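Local coordinates for protein putative non-ribosomal peptide synthetase (Actinomadura parvosata subsp. kistnae, PDB 6M7L) that is a condensation-type domain of a non-ribosomal peptide synthetase, probably serving antibiotic peptide assembly, perhaps as a platform that recruits tailoring enzymes, at residues H45-A49 with A153-V158; P99-A105 with R131-L137; L251-S257 with L450-E455; D328-T332 with P461-S466. All blocks are in the same frame, centred on the assembly; numbering follows the deposited sequence.

Interaction 1: residues H45-A49 with A153-V158; sequences HVRVA and ADEESV
Val46 carries most of this contact. Its CG2 methyl meets the methyl of Ala153, CB, at 3.7 Å, while CG1 lies over the peptide that leads into the helix, 3.6 Å from Asp154 O. Val46 CB receives the CG2 branch of Val158 at 3.6 Å. With CG1 anti to its carbonyl carbon (chi1 -70°), Val46 spreads its two methyls over Ala153 and Asp154. An alanine here would lose both branches, and is likely to open a gap between the strand and the start of the helix. Arg47 turns the other way, and its guanidinium bonds to Pro402 O. Val48 returns to the contact: its CB lies 3.7 Å from Val158 CG1, the two side chains sliding past each other in opposite directions. No hydrogen bond crosses the interface, so apolar fit alone joins these segments. Within the helix start, Asp154 is the N-cap: its OD1 accepts from Ser157 N (2.8 Å) and, on the opposite face of the carboxylate, from Ser157 OG, and pairs with Arg301 in a salt bridge. His149 and Asp154 sit where the first histidine and the aspartate of the condensation-domain HHxxxDG motif would lie, but its second histidine and glycine are replaced, consistent with loss of the usual motif. Strand 45-53 pairs with strand 141-149, Ala153 touches Ala148 of that strand, and the first turn of helix 155-172 lies against Val46 and Val48.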
loop_
_atom_site.group_PDB
_atom_site.type_symbol
_atom_site.label_atom_id
_atom_site.label_comp_id
_atom_site.label_asym_id
_atom_site.label_seq_id
_atom_site.Cartn_x
_atom_site.Cartn_y
_atom_site.Cartn_z
ATOM N N HIS A 45 18.435 -12.938 -8.287
ATOM C CA HIS A 45 18.159 -12.302 -7.011
ATOM C C HIS A 45 17.040 -11.280 -7.163
ATOM O O HIS A 45 16.809 -10.732 -8.245
ATOM C CB HIS A 45 19.400 -11.589 -6.451
ATOM C CG HIS A 45 20.635 -12.434 -6.425
ATOM N ND1 HIS A 45 21.895 -11.911 -6.614
ATOM C CD2 HIS A 45 20.806 -13.761 -6.218
ATOM C CE1 HIS A 45 22.790 -12.879 -6.531
ATOM N NE2 HIS A 45 22.155 -14.012 -6.293
ATOM N N VAL A 46 16.349 -11.031 -6.065
ATOM C CA VAL A 46 15.540 -9.830 -5.915
ATOM C C VAL A 46 16.359 -8.835 -5.109
ATOM O O VAL A 46 17.190 -9.216 -4.275
ATOM C CB VAL A 46 14.183 -10.119 -5.239
ATOM C CG1 VAL A 46 13.273 -10.906 -6.175
ATOM C CG2 VAL A 46 14.391 -10.860 -3.935
ATOM N N ARG A 47 16.150 -7.548 -5.369
ATOM C CA ARG A 47 16.955 -6.553 -4.676
ATOM C C ARG A 47 16.229 -5.215 -4.660
ATOM O O ARG A 47 15.436 -4.907 -5.553
ATOM C CB ARG A 47 18.347 -6.407 -5.306
ATOM C CG ARG A 47 18.376 -5.718 -6.661
ATOM C CD ARG A 47 17.891 -6.661 -7.776
ATOM N NE ARG A 47 16.766 -6.078 -8.497
ATOM C CZ ARG A 47 16.892 -5.326 -9.584
ATOM N NH1 ARG A 47 15.812 -4.811 -10.155
ATOM N NH2 ARG A 47 18.097 -5.090 -10.095
ATOM N N VAL A 48 16.512 -4.432 -3.623
ATOM C CA VAL A 48 15.905 -3.121 -3.429
ATOM C C VAL A 48 16.971 -2.175 -2.897
ATOM O O VAL A 48 17.713 -2.520 -1.972
ATOM C CB VAL A 48 14.700 -3.184 -2.467
ATOM C CG1 VAL A 48 15.072 -3.915 -1.180
ATOM C CG2 VAL A 48 14.181 -1.788 -2.168
ATOM N N ALA A 49 17.061 -0.992 -3.492
ATOM C CA ALA A 49 17.962 0.054 -3.033
ATOM C C ALA A 49 17.135 1.198 -2.467
ATOM O O ALA A 49 16.231 1.708 -3.139
ATOM C CB ALA A 49 18.866 0.541 -4.167
ATOM N N ALA A 153 13.063 -15.464 -1.672
ATOM C CA ALA A 153 12.246 -14.266 -1.792
ATOM C C ALA A 153 11.795 -14.103 -3.234
ATOM O O ALA A 153 12.603 -14.246 -4.158
ATOM C CB ALA A 153 13.025 -13.029 -1.332
ATOM N N ASP A 154 10.512 -13.808 -3.425
ATOM C CA ASP A 154 9.973 -13.529 -4.744
ATOM C C ASP A 154 9.858 -12.015 -4.933
ATOM O O ASP A 154 10.381 -11.227 -4.137
ATOM C CB ASP A 154 8.633 -14.249 -4.939
ATOM C CG ASP A 154 7.573 -13.825 -3.932
ATOM O OD1 ASP A 154 7.864 -12.988 -3.051
ATOM O OD2 ASP A 154 6.435 -14.337 -4.024
ATOM N N GLU A 155 9.175 -11.597 -6.002
ATOM C CA GLU A 155 9.008 -10.169 -6.257
ATOM C C GLU A 155 8.233 -9.503 -5.124
ATOM O O GLU A 155 8.639 -8.455 -4.608
ATOM C CB GLU A 155 8.303 -9.950 -7.596
ATOM C CG GLU A 155 8.590 -8.597 -8.239
ATOM C CD GLU A 155 7.547 -8.197 -9.272
ATOM O OE1 GLU A 155 6.451 -7.753 -8.870
ATOM O OE2 GLU A 155 7.821 -8.332 -10.485
ATOM N N GLU A 156 7.117 -10.113 -4.716
ATOM C CA GLU A 156 6.293 -9.554 -3.650
ATOM C C GLU A 156 7.013 -9.529 -2.309
ATOM O O GLU A 156 6.658 -8.718 -1.448
ATOM C CB GLU A 156 4.990 -10.344 -3.516
ATOM C CG GLU A 156 4.042 -10.213 -4.702
ATOM C CD GLU A 156 4.548 -10.929 -5.937
ATOM O OE1 GLU A 156 5.197 -11.985 -5.784
ATOM O OE2 GLU A 156 4.315 -10.430 -7.056
ATOM N N SER A 157 8.007 -10.398 -2.109
ATOM C CA SER A 157 8.733 -10.421 -0.847
ATOM C C SER A 157 9.564 -9.166 -0.631
ATOM O O SER A 157 9.874 -8.837 0.518
ATOM C CB SER A 157 9.637 -11.654 -0.772
ATOM O OG SER A 157 8.877 -12.844 -0.631
ATOM N N VAL A 158 9.940 -8.467 -1.704
ATOM C CA VAL A 158 10.728 -7.246 -1.556
ATOM C C VAL A 158 9.940 -6.209 -0.770
ATOM O O VAL A 158 10.465 -5.565 0.147
ATOM C CB VAL A 158 11.152 -6.709 -2.934
ATOM C CG1 VAL A 158 11.725 -5.307 -2.807
ATOM C CG2 VAL A 158 12.166 -7.641 -3.564
#

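Interaction 2: residues P99-A105 with R131-L137; sequences PLEICPA and RAHLFPL
From Pro99 to Ala105 the chain runs parallel to Arg131-Leu137, with strands 100-102 and 131-136 18° apart, and backbone bonds pass alternately between them: Ala132 N to Pro99 O, Glu101 N to Ala132 O, Leu134 N to Glu101 O, Cys103 N to Leu134 O and, past the regular strand, Ala105 N to Pro136 O. On one face Leu100 CD1 rests against Ala132 CB at 3.8 Å, and Ile102 CG2 crosses Pro136 at about a right angle, 3.9 Å from its CG. On the other face Glu101 and His133 form a polar chain. The carboxylate is carried out on an extended side chain, CG anti to the backbone N (chi1 173°), and its OE2 accepts from His133 ND1 at 2.8 Å, nearly straight and close to the ring plane, with the two flat groups steeply inclined. At the far edge of the imidazole, NE2 accepts from Arg131 NE at 2.8 Å, again in the ring plane, and the arginine's NH2 gives hydrogen bonds to Arg117 O and Arg120 O. Held at both nitrogens, one donating and one accepting, the imidazole is fixed in rotation and is probably neutral. A phenylalanine in its place would probably leave Arg131 NE and Glu101 OE2 without these mates, though Glu101 OE1 also has a salt bridge to Arg117. Cys103 CB meets Phe135 CD1 at 3.8 Å, the sulfur lying obliquely beside the ring. The pairing is that of a beta-alpha-beta unit, in which helix 110-119 links two parallel strands at the edge of a mixed sheet.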
loop_
_atom_site.group_PDB
_atom_site.type_symbol
_atom_site.label_atom_id
_atom_site.label_comp_id
_atom_site.label_asym_id
_atom_site.label_seq_id
_atom_site.Cartn_x
_atom_site.Cartn_y
_atom_site.Cartn_z
ATOM N N PRO A 99 24.720 -10.594 6.566
ATOM C CA PRO A 99 25.877 -9.697 6.591
ATOM C C PRO A 99 25.480 -8.289 6.180
ATOM O O PRO A 99 24.546 -8.082 5.403
ATOM C CB PRO A 99 26.845 -10.325 5.580
ATOM C CG PRO A 99 25.987 -11.177 4.705
ATOM C CD PRO A 99 24.866 -11.668 5.569
ATOM N N LEU A 100 26.199 -7.311 6.726
ATOM C CA LEU A 100 25.948 -5.897 6.454
ATOM C C LEU A 100 27.271 -5.243 6.068
ATOM O O LEU A 100 28.074 -4.893 6.938
ATOM C CB LEU A 100 25.323 -5.204 7.660
ATOM C CG LEU A 100 25.189 -3.680 7.563
ATOM C CD1 LEU A 100 24.337 -3.278 6.362
ATOM C CD2 LEU A 100 24.616 -3.101 8.850
ATOM N N GLU A 101 27.496 -5.083 4.768
ATOM C CA GLU A 101 28.656 -4.346 4.294
ATOM C C GLU A 101 28.420 -2.849 4.443
ATOM O O GLU A 101 27.335 -2.341 4.140
ATOM C CB GLU A 101 28.957 -4.679 2.833
ATOM C CG GLU A 101 30.064 -3.821 2.234
ATOM C CD GLU A 101 30.226 -4.017 0.741
ATOM O OE1 GLU A 101 31.231 -3.527 0.181
ATOM O OE2 GLU A 101 29.348 -4.658 0.125
ATOM N N ILE A 102 29.441 -2.150 4.922
ATOM C CA ILE A 102 29.436 -0.697 5.016
ATOM C C ILE A 102 30.514 -0.194 4.068
ATOM O O ILE A 102 31.712 -0.366 4.326
ATOM C CB ILE A 102 29.669 -0.218 6.455
ATOM C CG1 ILE A 102 28.484 -0.631 7.335
ATOM C CG2 ILE A 102 29.882 1.285 6.491
ATOM C CD1 ILE A 102 28.659 -0.306 8.800
ATOM N N CYS A 103 30.090 0.418 2.964
ATOM C CA CYS A 103 30.981 0.769 1.858
ATOM C C CYS A 103 30.829 2.249 1.532
ATOM O O CYS A 103 29.991 2.632 0.704
ATOM C CB CYS A 103 30.688 -0.098 0.636
ATOM S SG CYS A 103 31.585 0.367 -0.855
ATOM N N PRO A 104 31.622 3.112 2.169
ATOM C CA PRO A 104 31.543 4.549 1.875
ATOM C C PRO A 104 31.756 4.827 0.396
ATOM O O PRO A 104 32.651 4.266 -0.239
ATOM C CB PRO A 104 32.665 5.147 2.730
ATOM C CG PRO A 104 32.833 4.176 3.851
ATOM C CD PRO A 104 32.571 2.820 3.257
ATOM N N ALA A 105 30.915 5.700 -0.155
ATOM C CA ALA A 105 30.911 5.937 -1.590
ATOM C C ALA A 105 30.471 7.364 -1.878
ATOM O O ALA A 105 30.012 8.091 -0.994
ATOM C CB ALA A 105 29.994 4.945 -2.312
ATOM N N ARG A 131 21.531 -10.494 2.053
ATOM C CA ARG A 131 22.601 -9.668 2.589
ATOM C C ARG A 131 22.267 -8.208 2.318
ATOM O O ARG A 131 21.398 -7.890 1.503
ATOM C CB ARG A 131 23.954 -10.040 1.977
ATOM C CG ARG A 131 23.918 -10.148 0.469
ATOM C CD ARG A 131 25.308 -10.239 -0.134
ATOM N NE ARG A 131 25.286 -9.779 -1.517
ATOM C CZ ARG A 131 25.257 -10.575 -2.579
ATOM N NH1 ARG A 131 25.269 -11.893 -2.431
ATOM N NH2 ARG A 131 25.224 -10.044 -3.793
ATOM N N ALA A 132 22.973 -7.321 3.015
ATOM C CA ALA A 132 22.727 -5.890 2.935
ATOM C C ALA A 132 24.038 -5.148 2.728
ATOM O O ALA A 132 25.061 -5.497 3.324
ATOM C CB ALA A 132 22.029 -5.374 4.200
ATOM N N HIS A 133 23.998 -4.120 1.884
ATOM C CA HIS A 133 25.167 -3.305 1.572
ATOM C C HIS A 133 24.813 -1.848 1.832
ATOM O O HIS A 133 24.014 -1.259 1.095
ATOM C CB HIS A 133 25.612 -3.509 0.126
ATOM C CG HIS A 133 25.656 -4.945 -0.292
ATOM N ND1 HIS A 133 26.817 -5.688 -0.288
ATOM C CD2 HIS A 133 24.678 -5.778 -0.718
ATOM C CE1 HIS A 133 26.553 -6.916 -0.698
ATOM N NE2 HIS A 133 25.263 -6.996 -0.966
ATOM N N LEU A 134 25.399 -1.272 2.876
ATOM C CA LEU A 134 25.174 0.124 3.214
ATOM C C LEU A 134 26.248 0.983 2.561
ATOM O O LEU A 134 27.436 0.645 2.606
ATOM C CB LEU A 134 25.182 0.319 4.731
ATOM C CG LEU A 134 24.972 1.745 5.238
ATOM C CD1 LEU A 134 23.683 2.326 4.679
ATOM C CD2 LEU A 134 24.961 1.765 6.758
ATOM N N PHE A 135 25.827 2.093 1.952
ATOM C CA PHE A 135 26.721 2.991 1.222
ATOM C C PHE A 135 26.618 4.389 1.815
ATOM O O PHE A 135 25.762 5.188 1.406
ATOM C CB PHE A 135 26.389 2.997 -0.267
ATOM C CG PHE A 135 26.517 1.651 -0.918
ATOM C CD1 PHE A 135 27.751 1.195 -1.356
ATOM C CD2 PHE A 135 25.408 0.838 -1.088
ATOM C CE1 PHE A 135 27.875 -0.049 -1.954
ATOM C CE2 PHE A 135 25.526 -0.406 -1.686
ATOM C CZ PHE A 135 26.762 -0.849 -2.119
ATOM N N PRO A 136 27.466 4.725 2.788
ATOM C CA PRO A 136 27.439 6.076 3.375
ATOM C C PRO A 136 27.893 7.118 2.365
ATOM O O PRO A 136 28.986 7.023 1.800
ATOM C CB PRO A 136 28.414 5.969 4.554
ATOM C CG PRO A 136 28.526 4.503 4.835
ATOM C CD PRO A 136 28.383 3.829 3.509
ATOM N N LEU A 137 27.043 8.119 2.139
ATOM C CA LEU A 137 27.360 9.252 1.280
ATOM C C LEU A 137 27.745 10.484 2.088
ATOM O O LEU A 137 28.779 11.106 1.826
ATOM C CB LEU A 137 26.169 9.568 0.370
ATOM C CG LEU A 137 25.714 8.406 -0.514
ATOM C CD1 LEU A 137 24.371 8.711 -1.157
ATOM C CD2 LEU A 137 26.767 8.106 -1.572
#

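Interaction 3: residues L251-S257 with L450-E455; sequences LRLPADS and LVALLE
Leu251 points to helix 440-459, Leu253 bends its end to it, and together they make the closely packed half of the contact. Leu251 CG meets Val451 CG2 at 3.7 Å, the two side chains sliding past each other, and the leucine's CD1 touches Leu450 CD2 at 3.8 Å where the chains cross at about a right angle. A chi1 close to 180° (-175°) stretches Leu253 across to the helix, where its CD1 touches both Leu454 CB at 3.9 Å and Glu455 CG at 3.7 Å. Leu412 and Leu414 of strand 410-418, the next strand but one, continue this apolar side.

Toward solvent the contact thins. Arg252 points away and offers only its carbonyl oxygen to Val451, while exposed Pro254 lies crosswise to the end of Glu455, with CD 3.9 Å from OE2. Ser257, itself buried, faces the aliphatic part of that same glutamate, its OG meeting CG rather than the carboxylate. The glutamate contributes mainly its methylene groups, with OE2 only alongside the Pro254 ring.

No hydrogen bond or salt bridge spans the two segments. The edge strand 246-253, already hydrogen-bonded to strand 424-434, thus meets the helix through branched apolar side chains, and no polar pairing fixes their alignment.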
loop_
_atom_site.group_PDB
_atom_site.type_symbol
_atom_site.label_atom_id
_atom_site.label_comp_id
_atom_site.label_asym_id
_atom_site.label_seq_id
_atom_site.Cartn_x
_atom_site.Cartn_y
_atom_site.Cartn_z
ATOM N N LEU A 251 7.141 0.451 -24.469
ATOM C CA LEU A 251 6.112 0.035 -25.419
ATOM C C LEU A 251 4.814 0.735 -25.043
ATOM O O LEU A 251 4.247 0.465 -23.979
ATOM C CB LEU A 251 5.936 -1.485 -25.427
ATOM C CG LEU A 251 5.047 -2.054 -26.536
ATOM C CD1 LEU A 251 5.642 -3.333 -27.101
ATOM C CD2 LEU A 251 3.634 -2.305 -26.036
ATOM N N ARG A 252 4.349 1.630 -25.910
ATOM C CA ARG A 252 3.125 2.384 -25.687
ATOM C C ARG A 252 2.139 2.122 -26.816
ATOM O O ARG A 252 2.517 2.100 -27.991
ATOM C CB ARG A 252 3.406 3.887 -25.580
ATOM C CG ARG A 252 3.756 4.357 -24.177
ATOM C CD ARG A 252 3.711 5.878 -24.074
ATOM N NE ARG A 252 3.283 6.324 -22.750
ATOM C CZ ARG A 252 4.106 6.729 -21.788
ATOM N NH1 ARG A 252 5.416 6.752 -21.999
ATOM N NH2 ARG A 252 3.620 7.115 -20.615
ATOM N N LEU A 253 0.877 1.921 -26.449
ATOM C CA LEU A 253 -0.216 1.780 -27.400
ATOM C C LEU A 253 -1.251 2.854 -27.095
ATOM O O LEU A 253 -1.727 2.937 -25.949
ATOM C CB LEU A 253 -0.844 0.388 -27.313
ATOM C CG LEU A 253 -1.924 0.056 -28.347
ATOM C CD1 LEU A 253 -1.310 -0.187 -29.716
ATOM C CD2 LEU A 253 -2.743 -1.142 -27.902
ATOM N N PRO A 254 -1.621 3.698 -28.057
ATOM C CA PRO A 254 -2.612 4.743 -27.777
ATOM C C PRO A 254 -3.968 4.149 -27.422
ATOM O O PRO A 254 -4.258 2.980 -27.688
ATOM C CB PRO A 254 -2.672 5.540 -29.086
ATOM C CG PRO A 254 -2.169 4.593 -30.131
ATOM C CD PRO A 254 -1.140 3.745 -29.448
ATOM N N ALA A 255 -4.808 4.986 -26.807
ATOM C CA ALA A 255 -6.103 4.517 -26.322
ATOM C C ALA A 255 -7.003 4.052 -27.458
ATOM O O ALA A 255 -7.836 3.159 -27.259
ATOM C CB ALA A 255 -6.793 5.617 -25.515
ATOM N N ASP A 256 -6.853 4.639 -28.649
ATOM C CA ASP A 256 -7.645 4.226 -29.804
ATOM C C ASP A 256 -7.501 2.731 -30.064
ATOM O O ASP A 256 -8.478 1.976 -30.004
ATOM C CB ASP A 256 -7.222 5.027 -31.038
ATOM C CG ASP A 256 -7.658 6.474 -30.971
ATOM O OD1 ASP A 256 -8.380 6.837 -30.017
ATOM O OD2 ASP A 256 -7.281 7.250 -31.876
ATOM N N SER A 257 -6.275 2.287 -30.354
ATOM C CA SER A 257 -6.042 0.867 -30.591
ATOM C C SER A 257 -6.270 0.047 -29.330
ATOM O O SER A 257 -6.664 -1.123 -29.415
ATOM C CB SER A 257 -4.626 0.656 -31.123
ATOM O OG SER A 257 -4.369 1.522 -32.213
ATOM N N LEU A 450 5.479 -5.050 -32.590
ATOM C CA LEU A 450 4.300 -5.509 -31.863
ATOM C C LEU A 450 3.233 -4.424 -31.781
ATOM O O LEU A 450 2.038 -4.715 -31.903
ATOM C CB LEU A 450 4.690 -5.969 -30.458
ATOM C CG LEU A 450 3.527 -6.481 -29.607
ATOM C CD1 LEU A 450 3.008 -7.813 -30.128
ATOM C CD2 LEU A 450 3.941 -6.591 -28.159
ATOM N N VAL A 451 3.646 -3.172 -31.565
ATOM C CA VAL A 451 2.696 -2.062 -31.554
ATOM C C VAL A 451 1.958 -1.983 -32.882
ATOM O O VAL A 451 0.743 -1.753 -32.922
ATOM C CB VAL A 451 3.423 -0.744 -31.229
ATOM C CG1 VAL A 451 2.499 0.445 -31.445
ATOM C CG2 VAL A 451 3.939 -0.766 -29.801
ATOM N N ALA A 452 2.678 -2.180 -33.990
ATOM C CA ALA A 452 2.033 -2.226 -35.296
ATOM C C ALA A 452 1.023 -3.363 -35.363
ATOM O O ALA A 452 -0.115 -3.176 -35.810
ATOM C CB ALA A 452 3.085 -2.370 -36.396
ATOM N N LEU A 453 1.424 -4.552 -34.910
ATOM C CA LEU A 453 0.518 -5.696 -34.933
ATOM C C LEU A 453 -0.701 -5.455 -34.050
ATOM O O LEU A 453 -1.828 -5.796 -34.428
ATOM C CB LEU A 453 1.263 -6.956 -34.498
ATOM C CG LEU A 453 0.453 -8.248 -34.575
ATOM C CD1 LEU A 453 -0.209 -8.348 -35.927
ATOM C CD2 LEU A 453 1.338 -9.448 -34.332
ATOM N N LEU A 454 -0.493 -4.867 -32.869
ATOM C CA LEU A 454 -1.609 -4.537 -31.987
ATOM C C LEU A 454 -2.589 -3.594 -32.673
ATOM O O LEU A 454 -3.807 -3.795 -32.617
ATOM C CB LEU A 454 -1.089 -3.912 -30.693
ATOM C CG LEU A 454 -0.358 -4.806 -29.694
ATOM C CD1 LEU A 454 0.465 -3.953 -28.752
ATOM C CD2 LEU A 454 -1.352 -5.646 -28.916
ATOM N N GLU A 455 -2.070 -2.552 -33.324
ATOM C CA GLU A 455 -2.937 -1.606 -34.015
ATOM C C GLU A 455 -3.658 -2.257 -35.187
ATOM O O GLU A 455 -4.804 -1.901 -35.482
ATOM C CB GLU A 455 -2.121 -0.403 -34.491
ATOM C CG GLU A 455 -1.556 0.446 -33.365
ATOM C CD GLU A 455 -0.679 1.577 -33.866
ATOM O OE1 GLU A 455 -0.111 1.448 -34.970
ATOM O OE2 GLU A 455 -0.560 2.597 -33.153
#

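Interaction 4: residues D328-T332 with P461-S466; sequences DPAFT and PEVRLS
The amino-terminal end of helix 331-346 is joined here, backbone to backbone, to the tail that follows helix 440-459, with one bridge between Ala330 and Arg464 and the two pieces running in nearly opposite directions. Ala330 is the N-cap, and the first-turn amides behind it find acceptors in the tail: Phe331 N gives to Val463 O at 3.1 Å and Thr332 N to Pro461 O at 3.1 Å, each donor tilted modestly from the carbonyl plane. Tail carbonyls thus take N-H groups that helix geometry leaves without a partner inside the helix. In the other direction Leu465 N makes a weak bond to Pro329 O.

Beyond it, the carboxylate of Asp328 closes the contact. Its OD1 receives Ser466 N at 3.0 Å on the syn lone pair, with a weak, longer bond from Ser466 OG. Arg464 NE stays 5.0 Å from Asp328 OD1, too far for a direct ion pair.

Apolar atoms fill in beside these bonds. Phe331, its ring swung opposite the backbone N (chi1 173°), brings CD1 to 4.0 Å from Pro461 CB, and Thr332 CG2 approaches the same CB at 3.5 Å. The phenylalanine ring continues onto Ala278 and Met282 of helix 272-288 and onto Val457 of helix 440-459, while Leu465 packs on Met282 and Ser285, its carbonyl oxygen bonded to Arg286, so the tail and two helices meet at helix 272-288.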
loop_
_atom_site.group_PDB
_atom_site.type_symbol
_atom_site.label_atom_id
_atom_site.label_comp_id
_atom_site.label_asym_id
_atom_site.label_seq_id
_atom_site.Cartn_x
_atom_site.Cartn_y
_atom_site.Cartn_z
ATOM N N ASP A 328 -4.901 -21.524 -40.337
ATOM C CA ASP A 328 -4.608 -20.096 -40.457
ATOM C C ASP A 328 -5.682 -19.320 -39.717
ATOM O O ASP A 328 -6.622 -18.787 -40.320
ATOM C CB ASP A 328 -4.508 -19.673 -41.921
ATOM C CG ASP A 328 -3.574 -18.499 -42.118
ATOM O OD1 ASP A 328 -3.880 -17.403 -41.609
ATOM O OD2 ASP A 328 -2.519 -18.682 -42.757
ATOM N N PRO A 329 -5.568 -19.225 -38.397
ATOM C CA PRO A 329 -6.624 -18.590 -37.607
ATOM C C PRO A 329 -6.576 -17.075 -37.710
ATOM O O PRO A 329 -5.527 -16.471 -37.947
ATOM C CB PRO A 329 -6.320 -19.048 -36.173
ATOM C CG PRO A 329 -5.193 -20.058 -36.287
ATOM C CD PRO A 329 -4.482 -19.736 -37.550
ATOM N N ALA A 330 -7.742 -16.465 -37.532
ATOM C CA ALA A 330 -7.837 -15.017 -37.452
ATOM C C ALA A 330 -7.609 -14.561 -36.014
ATOM O O ALA A 330 -7.623 -15.358 -35.074
ATOM C CB ALA A 330 -9.194 -14.538 -37.966
ATOM N N PHE A 331 -7.394 -13.252 -35.851
ATOM C CA PHE A 331 -7.134 -12.710 -34.520
ATOM C C PHE A 331 -8.264 -13.044 -33.555
ATOM O O PHE A 331 -8.013 -13.412 -32.401
ATOM C CB PHE A 331 -6.927 -11.198 -34.595
ATOM C CG PHE A 331 -6.828 -10.538 -33.251
ATOM C CD1 PHE A 331 -7.881 -9.785 -32.755
ATOM C CD2 PHE A 331 -5.686 -10.677 -32.477
ATOM C CE1 PHE A 331 -7.796 -9.177 -31.517
ATOM C CE2 PHE A 331 -5.594 -10.073 -31.237
ATOM C CZ PHE A 331 -6.651 -9.322 -30.757
ATOM N N THR A 332 -9.514 -12.926 -34.008
ATOM C CA THR A 332 -10.640 -13.334 -33.174
ATOM C C THR A 332 -10.552 -14.812 -32.822
ATOM O O THR A 332 -10.837 -15.207 -31.685
ATOM C CB THR A 332 -11.962 -13.036 -33.883
ATOM O OG1 THR A 332 -11.944 -13.611 -35.196
ATOM C CG2 THR A 332 -12.184 -11.542 -33.994
ATOM N N PRO A 461 -10.005 -7.203 -36.718
ATOM C CA PRO A 461 -9.859 -8.462 -35.965
ATOM C C PRO A 461 -10.040 -9.721 -36.802
ATOM O O PRO A 461 -9.718 -10.812 -36.312
ATOM C CB PRO A 461 -10.950 -8.354 -34.891
ATOM C CG PRO A 461 -11.250 -6.892 -34.790
ATOM C CD PRO A 461 -11.088 -6.365 -36.180
ATOM N N GLU A 462 -10.537 -9.616 -38.033
ATOM C CA GLU A 462 -10.702 -10.780 -38.891
ATOM C C GLU A 462 -9.435 -11.133 -39.659
ATOM O O GLU A 462 -9.443 -12.104 -40.423
ATOM C CB GLU A 462 -11.856 -10.556 -39.877
ATOM C CG GLU A 462 -11.523 -9.653 -41.060
ATOM C CD GLU A 462 -11.526 -8.180 -40.702
ATOM O OE1 GLU A 462 -11.965 -7.836 -39.583
ATOM O OE2 GLU A 462 -11.093 -7.364 -41.544
ATOM N N VAL A 463 -8.352 -10.373 -39.471
ATOM C CA VAL A 463 -7.118 -10.633 -40.203
ATOM C C VAL A 463 -6.588 -12.011 -39.835
ATOM O O VAL A 463 -6.511 -12.377 -38.656
ATOM C CB VAL A 463 -6.085 -9.528 -39.925
ATOM C CG1 VAL A 463 -5.735 -9.458 -38.442
ATOM C CG2 VAL A 463 -4.835 -9.745 -40.757
ATOM N N ARG A 464 -6.246 -12.796 -40.851
ATOM C CA ARG A 464 -5.688 -14.114 -40.609
ATOM C C ARG A 464 -4.244 -13.996 -40.125
ATOM O O ARG A 464 -3.611 -12.939 -40.210
ATOM C CB ARG A 464 -5.756 -14.970 -41.874
ATOM C CG ARG A 464 -7.153 -15.434 -42.264
ATOM C CD ARG A 464 -7.075 -16.688 -43.126
ATOM N NE ARG A 464 -8.363 -17.067 -43.700
ATOM C CZ ARG A 464 -8.682 -16.923 -44.982
ATOM N NH1 ARG A 464 -7.805 -16.409 -45.834
ATOM N NH2 ARG A 464 -9.879 -17.297 -45.417
ATOM N N LEU A 465 -3.724 -15.110 -39.604
ATOM C CA LEU A 465 -2.338 -15.137 -39.145
ATOM C C LEU A 465 -1.363 -14.894 -40.289
ATOM O O LEU A 465 -0.313 -14.274 -40.088
ATOM C CB LEU A 465 -2.041 -16.477 -38.468
ATOM C CG LEU A 465 -0.590 -16.785 -38.091
ATOM C CD1 LEU A 465 -0.061 -15.774 -37.086
ATOM C CD2 LEU A 465 -0.464 -18.203 -37.551
ATOM N N SER A 466 -1.700 -15.356 -41.495
ATOM C CA SER A 466 -0.782 -15.247 -42.625
ATOM C C SER A 466 -0.739 -13.833 -43.193
ATOM O O SER A 466 0.335 -13.344 -43.557
ATOM C CB SER A 466 -1.181 -16.236 -43.719
ATOM O OG SER A 466 -2.444 -15.902 -44.265
#

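How the interactions relate
Interactions 1 and 2 belong to one five-stranded sheet: the first packs a helix start against an inner strand, the second pairs an edge strand farther out and is nested within the loop that the first closes. All four are partly buried, with interaction 1 nearest the centre of the chain, about 9 Å from it, and interaction 4 well out, about 32 Å away. Interactions 3 and 4 use helix 440-459 and the tail that follows it in turn, and their segments alternate along the chain. Interactions 1 and 3 are apolar, with no hydrogen bond between their segments, whereas 2 and 4, on opposite sides of the chain's centre, are backbone-bonded and edged with charged or polar side chains.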